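Local atomic coordinates of high-potential iron-sulfur protein (Rhodoferax fermentans, PDB entry 1HLQ), a protein that carries electrons through a high-potential [4Fe-4S] cluster, serving photosynthetic electron transfer to the oxidised cytochrome bc1 complex via a membrane-bound tetrahaem cytochrome c. Residues Asp9-Ser14 with Pro55-Lys60; Leu15-Asp20 with Glu61-Gly66. All blocks are in the same frame, centred on the assembly; numbering follows the deposited sequence.

Interaction 1: Asp9-Ser14 with Pro55-Lys60; sequences DANAKS and PLFAGK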
ATOM      1  N   ASP A   9      10.863  -5.017  -7.135  1.00 15.58           N
ATOM      2  CA  ASP A   9      10.359  -5.164  -5.765  1.00 15.71           C
ATOM      3  C   ASP A   9       8.917  -5.662  -5.842  1.00 15.27           C
ATOM      4  O   ASP A   9       8.155  -5.275  -6.726  1.00 15.72           O
ATOM      5  CB  ASP A   9      10.412  -3.873  -4.974  1.00 16.20           C
ATOM      6  CG  ASP A   9      11.791  -3.375  -4.580  1.00 16.52           C
ATOM      7  OD1 ASP A   9      11.942  -2.193  -4.194  1.00 16.19           O
ATOM      8  OD2 ASP A   9      12.743  -4.205  -4.650  1.00 18.29           O
ATOM      9  N   ALA A  10       8.513  -6.527  -4.913  1.00 15.79           N
ATOM     10  CA  ALA A  10       7.184  -7.119  -4.975  1.00 15.87           C
ATOM     11  C   ALA A  10       6.065  -6.083  -4.950  1.00 15.74           C
ATOM     12  O   ALA A  10       5.123  -6.199  -5.753  1.00 16.27           O
ATOM     13  CB  ALA A  10       6.969  -8.095  -3.818  1.00 16.99           C
ATOM     14  N   ASN A  11       6.173  -5.097  -4.075  1.00 15.77           N
ATOM     15  CA  ASN A  11       5.123  -4.087  -4.000  1.00 15.31           C
ATOM     16  C   ASN A  11       5.105  -3.226  -5.254  1.00 15.30           C
ATOM     17  O   ASN A  11       4.038  -2.799  -5.693  1.00 16.32           O
ATOM     18  CB  ASN A  11       5.185  -3.288  -2.717  1.00 16.03           C
ATOM     19  CG  ASN A  11       6.462  -2.566  -2.402  1.00 15.84           C
ATOM     20  OD1 ASN A  11       7.414  -2.578  -3.191  1.00 16.00           O
ATOM     21  ND2 ASN A  11       6.516  -1.952  -1.227  1.00 15.86           N
ATOM     22  N   ALA A  12       6.274  -3.004  -5.843  1.00 14.43           N
ATOM     23  CA  ALA A  12       6.347  -2.246  -7.094  1.00 13.75           C
ATOM     24  C   ALA A  12       5.665  -3.027  -8.211  1.00 14.14           C
ATOM     25  O   ALA A  12       4.824  -2.495  -8.958  1.00 15.08           O
ATOM     26  CB  ALA A  12       7.810  -1.984  -7.426  1.00 13.69           C
ATOM     27  N   LYS A  13       5.978  -4.315  -8.362  1.00 14.67           N
ATOM     28  CA  LYS A  13       5.383  -5.139  -9.403  1.00 15.98           C
ATOM     29  C   LYS A  13       3.857  -5.202  -9.253  1.00 15.50           C
ATOM     30  O   LYS A  13       3.092  -5.147 -10.223  1.00 16.39           O
ATOM     31  CB  LYS A  13       5.945  -6.561  -9.425  1.00 18.53           C
ATOM     32  CG  LYS A  13       7.398  -6.643  -9.884  1.00 21.96           C
ATOM     33  CD  LYS A  13       7.790  -8.115 -10.012  1.00 25.70           C
ATOM     34  CE  LYS A  13       9.156  -8.293 -10.639  1.00 28.63           C
ATOM     35  NZ  LYS A  13       9.667  -9.684 -10.472  1.00 31.26           N
ATOM     36  N   SER A  14       3.364  -5.257  -8.022  1.00 14.78           N
ATOM     37  CA  SER A  14       1.920  -5.304  -7.773  1.00 14.71           C
ATOM     38  C   SER A  14       1.216  -4.057  -8.296  1.00 15.02           C
ATOM     39  O   SER A  14       0.037  -4.149  -8.658  1.00 15.93           O
ATOM     40  CB  SER A  14       1.694  -5.492  -6.275  1.00 15.60           C
ATOM     41  OG  SER A  14       0.325  -5.729  -5.989  1.00 17.42           O
ATOM     42  N   PRO A  55       3.684   7.096   0.101  1.00 18.58           N
ATOM     43  CA  PRO A  55       3.143   6.291   1.186  1.00 18.88           C
ATOM     44  C   PRO A  55       3.014   4.827   0.888  1.00 19.21           C
ATOM     45  O   PRO A  55       2.938   3.976   1.788  1.00 21.34           O
ATOM     46  CB  PRO A  55       1.805   6.951   1.513  1.00 19.35           C
ATOM     47  CG  PRO A  55       1.440   7.673   0.262  1.00 19.48           C
ATOM     48  CD  PRO A  55       2.757   8.181  -0.297  1.00 18.93           C
ATOM     49  N   LEU A  56       2.969   4.406  -0.381  1.00 17.95           N
ATOM     50  CA  LEU A  56       2.830   3.036  -0.777  1.00 17.62           C
ATOM     51  C   LEU A  56       4.159   2.289  -0.767  1.00 17.39           C
ATOM     52  O   LEU A  56       4.119   1.094  -1.010  1.00 16.95           O
ATOM     53  CB  LEU A  56       2.197   2.921  -2.180  1.00 17.05           C
ATOM     54  CG  LEU A  56       0.837   3.649  -2.258  1.00 16.91           C
ATOM     55  CD1 LEU A  56       0.249   3.528  -3.656  1.00 17.29           C
ATOM     56  CD2 LEU A  56      -0.138   3.131  -1.215  1.00 17.34           C
ATOM     57  N   PHE A  57       5.262   3.035  -0.637  1.00 17.69           N
ATOM     58  CA  PHE A  57       6.594   2.430  -0.716  1.00 17.05           C
ATOM     59  C   PHE A  57       7.462   2.780   0.484  1.00 18.52           C
ATOM     60  O   PHE A  57       8.305   3.670   0.497  1.00 19.23           O
ATOM     61  CB  PHE A  57       7.271   2.888  -2.033  1.00 16.50           C
ATOM     62  CG  PHE A  57       6.571   2.309  -3.236  1.00 14.78           C
ATOM     63  CD1 PHE A  57       5.679   3.080  -3.988  1.00 15.63           C
ATOM     64  CD2 PHE A  57       6.762   0.991  -3.604  1.00 14.56           C
ATOM     65  CE1 PHE A  57       5.014   2.502  -5.053  1.00 15.12           C
ATOM     66  CE2 PHE A  57       6.126   0.411  -4.680  1.00 15.16           C
ATOM     67  CZ  PHE A  57       5.225   1.193  -5.414  1.00 15.02           C
ATOM     68  N   ALA A  58       7.273   2.029   1.568  1.00 18.16           N
ATOM     69  CA  ALA A  58       7.993   2.222   2.812  1.00 18.66           C
ATOM     70  C   ALA A  58       9.490   1.964   2.678  1.00 18.80           C
ATOM     71  O   ALA A  58       9.934   1.079   1.968  1.00 18.81           O
ATOM     72  CB  ALA A  58       7.438   1.283   3.886  1.00 20.17           C
ATOM     73  N   GLY A  59      10.249   2.817   3.338  1.00 18.88           N
ATOM     74  CA  GLY A  59      11.684   2.752   3.474  1.00 18.57           C
ATOM     75  C   GLY A  59      12.499   3.180   2.281  1.00 17.98           C
ATOM     76  O   GLY A  59      13.717   3.155   2.275  1.00 18.07           O
ATOM     77  N   LYS A  60      11.784   3.605   1.243  1.00 17.62           N
ATOM     78  CA  LYS A  60      12.380   3.933  -0.045  1.00 17.02           C
ATOM     79  C   LYS A  60      11.853   5.249  -0.593  1.00 16.84           C
ATOM     80  O   LYS A  60      11.138   5.990   0.067  1.00 19.05           O
ATOM     81  CB  LYS A  60      12.096   2.780  -1.010  1.00 17.03           C
ATOM     82  CG  LYS A  60      12.662   1.437  -0.621  1.00 16.97           C
ATOM     83  CD  LYS A  60      12.853   0.417  -1.702  1.00 17.26           C
ATOM     84  CE  LYS A  60      13.379  -0.905  -1.169  1.00 18.22           C
ATOM     85  NZ  LYS A  60      13.842  -1.824  -2.237  1.00 18.31           N
TER
HETATM   86  O   HOH W   1       8.771  -0.227  -0.311  1.00 20.01           O

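Interaction 2: Leu15-Asp20 with Glu61-Gly66; sequences LGYVAD and EVVAKG. With SF4 (iron/sulfur cluster), chain G.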
ATOM      1  N   LEU A  15       1.900  -2.922  -8.308  1.00 13.89           N
ATOM      2  CA  LEU A  15       1.331  -1.667  -8.759  1.00 13.80           C
ATOM      3  C   LEU A  15       1.822  -1.224 -10.127  1.00 13.54           C
ATOM      4  O   LEU A  15       1.566  -0.095 -10.567  1.00 14.43           O
ATOM      5  CB  LEU A  15       1.637  -0.565  -7.735  1.00 13.85           C
ATOM      6  CG  LEU A  15       0.931  -0.700  -6.382  1.00 14.24           C
ATOM      7  CD1 LEU A  15       1.518   0.225  -5.345  1.00 14.41           C
ATOM      8  CD2 LEU A  15      -0.557  -0.414  -6.560  1.00 15.25           C
ATOM      9  N   GLY A  16       2.558  -2.078 -10.836  1.00 13.23           N
ATOM     10  CA  GLY A  16       3.107  -1.717 -12.140  1.00 12.85           C
ATOM     11  C   GLY A  16       4.018  -0.504 -12.074  1.00 13.35           C
ATOM     12  O   GLY A  16       4.097   0.283 -13.017  1.00 14.49           O
ATOM     13  N   TYR A  17       4.717  -0.301 -10.949  1.00 13.12           N
ATOM     14  CA  TYR A  17       5.570   0.867 -10.820  1.00 13.18           C
ATOM     15  C   TYR A  17       6.721   0.856 -11.820  1.00 13.65           C
ATOM     16  O   TYR A  17       7.402  -0.144 -12.022  1.00 14.49           O
ATOM     17  CB  TYR A  17       6.179   0.925  -9.405  1.00 13.42           C
ATOM     18  CG  TYR A  17       7.213   2.022  -9.253  1.00 13.36           C
ATOM     19  CD1 TYR A  17       6.878   3.335  -8.977  1.00 13.27           C
ATOM     20  CD2 TYR A  17       8.570   1.719  -9.367  1.00 13.74           C
ATOM     21  CE1 TYR A  17       7.846   4.322  -8.897  1.00 13.32           C
ATOM     22  CE2 TYR A  17       9.551   2.686  -9.280  1.00 12.92           C
ATOM     23  CZ  TYR A  17       9.183   3.987  -9.011  1.00 12.72           C
ATOM     24  OH  TYR A  17      10.134   4.981  -8.904  1.00 13.69           O
ATOM     25  N   VAL A  18       6.940   2.033 -12.402  1.00 12.79           N
ATOM     26  CA  VAL A  18       8.085   2.247 -13.281  1.00 13.89           C
ATOM     27  C   VAL A  18       8.750   3.537 -12.815  1.00 13.42           C
ATOM     28  O   VAL A  18       8.096   4.498 -12.413  1.00 13.64           O
ATOM     29  CB  VAL A  18       7.760   2.316 -14.779  1.00 14.56           C
ATOM     30  CG1 VAL A  18       7.466   0.931 -15.343  1.00 15.48           C
ATOM     31  CG2 VAL A  18       6.625   3.283 -15.032  1.00 14.34           C
ATOM     32  N   ALA A  19      10.086   3.589 -12.948  1.00 14.10           N
ATOM     33  CA  ALA A  19      10.813   4.782 -12.593  1.00 13.40           C
ATOM     34  C   ALA A  19      10.671   5.889 -13.633  1.00 14.07           C
ATOM     35  O   ALA A  19      10.988   7.032 -13.312  1.00 13.91           O
ATOM     36  CB  ALA A  19      12.293   4.497 -12.381  1.00 14.85           C
ATOM     37  N   ASP A  20      10.119   5.561 -14.795  1.00 14.40           N
ATOM     38  CA  ASP A  20       9.929   6.541 -15.864  1.00 14.48           C
ATOM     39  C   ASP A  20       8.557   6.254 -16.474  1.00 13.79           C
ATOM     40  O   ASP A  20       8.360   5.207 -17.060  1.00 14.11           O
ATOM     41  CB  ASP A  20      11.011   6.369 -16.922  1.00 15.60           C
ATOM     42  CG  ASP A  20      10.928   7.323 -18.091  1.00 17.15           C
ATOM     43  OD1 ASP A  20      11.941   7.350 -18.849  1.00 19.55           O
ATOM     44  OD2 ASP A  20       9.903   8.001 -18.298  1.00 16.47           O
ATOM     45  N   GLU A  61      12.327   5.586  -1.787  1.00 15.90           N
ATOM     46  CA  GLU A  61      11.881   6.775  -2.494  1.00 16.50           C
ATOM     47  C   GLU A  61      11.540   6.363  -3.928  1.00 15.44           C
ATOM     48  O   GLU A  61      12.058   5.373  -4.440  1.00 15.18           O
ATOM     49  CB  GLU A  61      12.933   7.890  -2.513  1.00 18.96           C
ATOM     50  CG  GLU A  61      13.042   8.559  -1.146  1.00 22.26           C
ATOM     51  CD  GLU A  61      13.977   9.726  -1.039  1.00 24.59           C
ATOM     52  OE1 GLU A  61      13.915  10.399   0.011  1.00 27.38           O
ATOM     53  OE2 GLU A  61      14.785   9.968  -1.946  1.00 26.52           O
ATOM     54  N   VAL A  62      10.616   7.128  -4.514  1.00 15.40           N
ATOM     55  CA  VAL A  62      10.247   6.916  -5.910  1.00 15.10           C
ATOM     56  C   VAL A  62      10.847   8.037  -6.755  1.00 14.95           C
ATOM     57  O   VAL A  62      11.208   9.087  -6.211  1.00 16.47           O
ATOM     58  CB  VAL A  62       8.719   6.869  -6.109  1.00 14.95           C
ATOM     59  CG1 VAL A  62       8.137   5.643  -5.399  1.00 15.41           C
ATOM     60  CG2 VAL A  62       8.027   8.146  -5.644  1.00 15.63           C
ATOM     61  N   VAL A  63      10.966   7.821  -8.048  1.00 14.86           N
ATOM     62  CA  VAL A  63      11.494   8.833  -8.969  1.00 14.84           C
ATOM     63  C   VAL A  63      10.321   9.696  -9.410  1.00 14.94           C
ATOM     64  O   VAL A  63       9.263   9.176  -9.808  1.00 14.58           O
ATOM     65  CB  VAL A  63      12.197   8.172 -10.155  1.00 16.04           C
ATOM     66  CG1 VAL A  63      12.673   9.189 -11.183  1.00 15.99           C
ATOM     67  CG2 VAL A  63      13.397   7.393  -9.620  1.00 16.16           C
ATOM     68  N   ALA A  64      10.479  11.023  -9.414  1.00 15.43           N
ATOM     69  CA  ALA A  64       9.407  11.958  -9.718  1.00 15.51           C
ATOM     70  C   ALA A  64       8.817  11.796 -11.109  1.00 14.28           C
ATOM     71  O   ALA A  64       7.613  12.040 -11.335  1.00 15.40           O
ATOM     72  CB  ALA A  64       9.900  13.371  -9.489  1.00 16.86           C
ATOM     73  N   LYS A  65       9.627  11.334 -12.033  1.00 14.53           N
ATOM     74  CA  LYS A  65       9.323  11.015 -13.404  0.60 15.08           C
ATOM     75  C   LYS A  65       8.554   9.707 -13.539  1.00 14.62           C
ATOM     76  O   LYS A  65       8.115   9.331 -14.625  1.00 15.55           O
ATOM     77  CB  LYS A  65      10.637  10.726 -14.176  0.60 16.61           C
ATOM     78  CG  LYS A  65      11.433  11.922 -14.619  0.60 17.62           C
ATOM     79  CD  LYS A  65      12.723  11.527 -15.318  0.60 17.92           C
ATOM     80  CE  LYS A  65      12.482  10.687 -16.558  0.60 17.30           C
ATOM     81  NZ  LYS A  65      13.665  10.761 -17.457  0.60 17.26           N
ATOM     82  N   GLY A  66       8.464   8.942 -12.448  1.00 13.72           N
ATOM     83  CA  GLY A  66       7.884   7.630 -12.399  1.00 12.90           C
ATOM     84  C   GLY A  66       6.367   7.572 -12.392  1.00 12.67           C
ATOM     85  O   GLY A  66       5.688   8.574 -12.565  1.00 13.53           O
TER
HETATM   86 FE1  SF4 G  76       4.220   7.611  -7.836  1.00 14.06          FE
HETATM   87 FE2  SF4 G  76       1.696   8.217  -6.945  1.00 14.50          FE
HETATM   88 FE3  SF4 G  76       3.401   6.811  -5.388  1.00 14.90          FE
HETATM   89 FE4  SF4 G  76       2.351   5.685  -7.610  1.00 13.90          FE
HETATM   90  S1  SF4 G  76       1.138   6.387  -5.778  1.00 14.38           S
HETATM   91  S2  SF4 G  76       4.595   5.577  -6.978  1.00 13.26           S
HETATM   92  S3  SF4 G  76       2.239   7.464  -9.068  1.00 12.76           S
HETATM   93  S4  SF4 G  76       3.740   8.970  -6.033  1.00 14.54           S
HETATM   94  O   HOH W   2      12.438   9.516 -20.484  1.00 34.23           O

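Interaction 1: Asp9-Ser14 with Pro55-Lys60
Asn11 and Phe57 bring the two backbones closest, with 7.4 Å between their CA atoms, where the short helix 10-14 faces an irregular segment that makes a type II beta turn from Phe57 to Lys60. The Phe57 ring reaches across edge first. Its CE2 lies 3.6 Å from Ala12 CA, and the helix backbone, including Ala12 N, meets the rim of the ring close to its plane. Asn11 meets the same edge: CG sits between the backbone N and the carbonyl carbon (chi1 57°), which swings the amide alongside CD2 and CE2, with OD1 3.6 Å from Phe57 CE2. Amide and ring planes stand 77° apart, nearly perpendicular. The amide also has a polar link to the turn, since Asn11 ND2 donates to a water at 3.0 Å and that water donates to Ala58 O at 2.9 Å.

Phe57 belongs to the aromatic and aliphatic lining of the cluster pocket of this HiPIP fold, next to the cluster ligand Cys54, and its ring meets that of Tyr17; the helix thus backs a pocket wall.

At the N-cap position before the helix, Asp9 makes no capping bond with its side chain and turns instead to Lys60, which approaches from the opposite direction. The extended lysine chain delivers NZ to Asp9 OD1 at 2.8 Å, a salt bridge on the syn side, 31° out of the carboxylate plane. OD1 also accepts the backbone N-H of Ala6, so two donors grip this one oxygen.

Interaction 2: Leu15-Asp20 with Glu61-Gly66
Tyr17 and Val62 both touch sulfide S2 of the iron-sulfur cluster, through Tyr17 CD1 at 3.8 Å and Val62 CG1 at 3.9 Å. The same valine methyl packs obliquely against the ring, 3.8 Å from Tyr17 CE1. With CG anti to the backbone N (chi1 173°), the tyrosine extends past the cluster until its hydroxyl reaches the strand, where OH accepts the N-H of Val63 at 3.1 Å. This bond is almost straight, 172° at the hydrogen, and runs near the ring plane, so it should tether the hydroxyl end and hold the tilt of the ring beside the sulfide.

Farther out, Val63 CG1 lies 3.5 Å from Ala19 O, and the Val63-Gly66 type I turn brings Gly66 CA to 3.1 Å from Val18 O. At the outer end, in one of two conformers of Lys65, Asp20 OD1 is 4.1 Å from Lys65 NZ, beyond a salt bridge; a water donates to Asp20 OD1, its weak link to the lysine being doubtful, while Asp20 OD2 bonds to Thr22. Strand 62-63 is itself paired with strand 51-52 through Val62 and Gly52. A tyrosine packed against the cluster within a largely apolar pocket is a hallmark of the high-potential iron-sulfur proteins.

Overall arrangement
From the N terminus, the chain enters helix 10-14 and passes without a break into 15-20, with a Schellman motif at Gly16 ending the helix and a probable Tyr17 N to Ala12 O bond joining the two segments. After the cluster ligands Cys38, Cys41 and Cys54, 55-60 returns to the helix and closes interaction 1; 61-66 follows directly and closes interaction 2, before the last ligand, Cys68. The two loops cross, since their segments alternate along the chain. The contact centres lie about 10 Å apart, bridged by Phe57 packing on Leu15 and Val62. Together they tie the N-terminal helix and its exit to the second strand of the small sheet, beside the cluster.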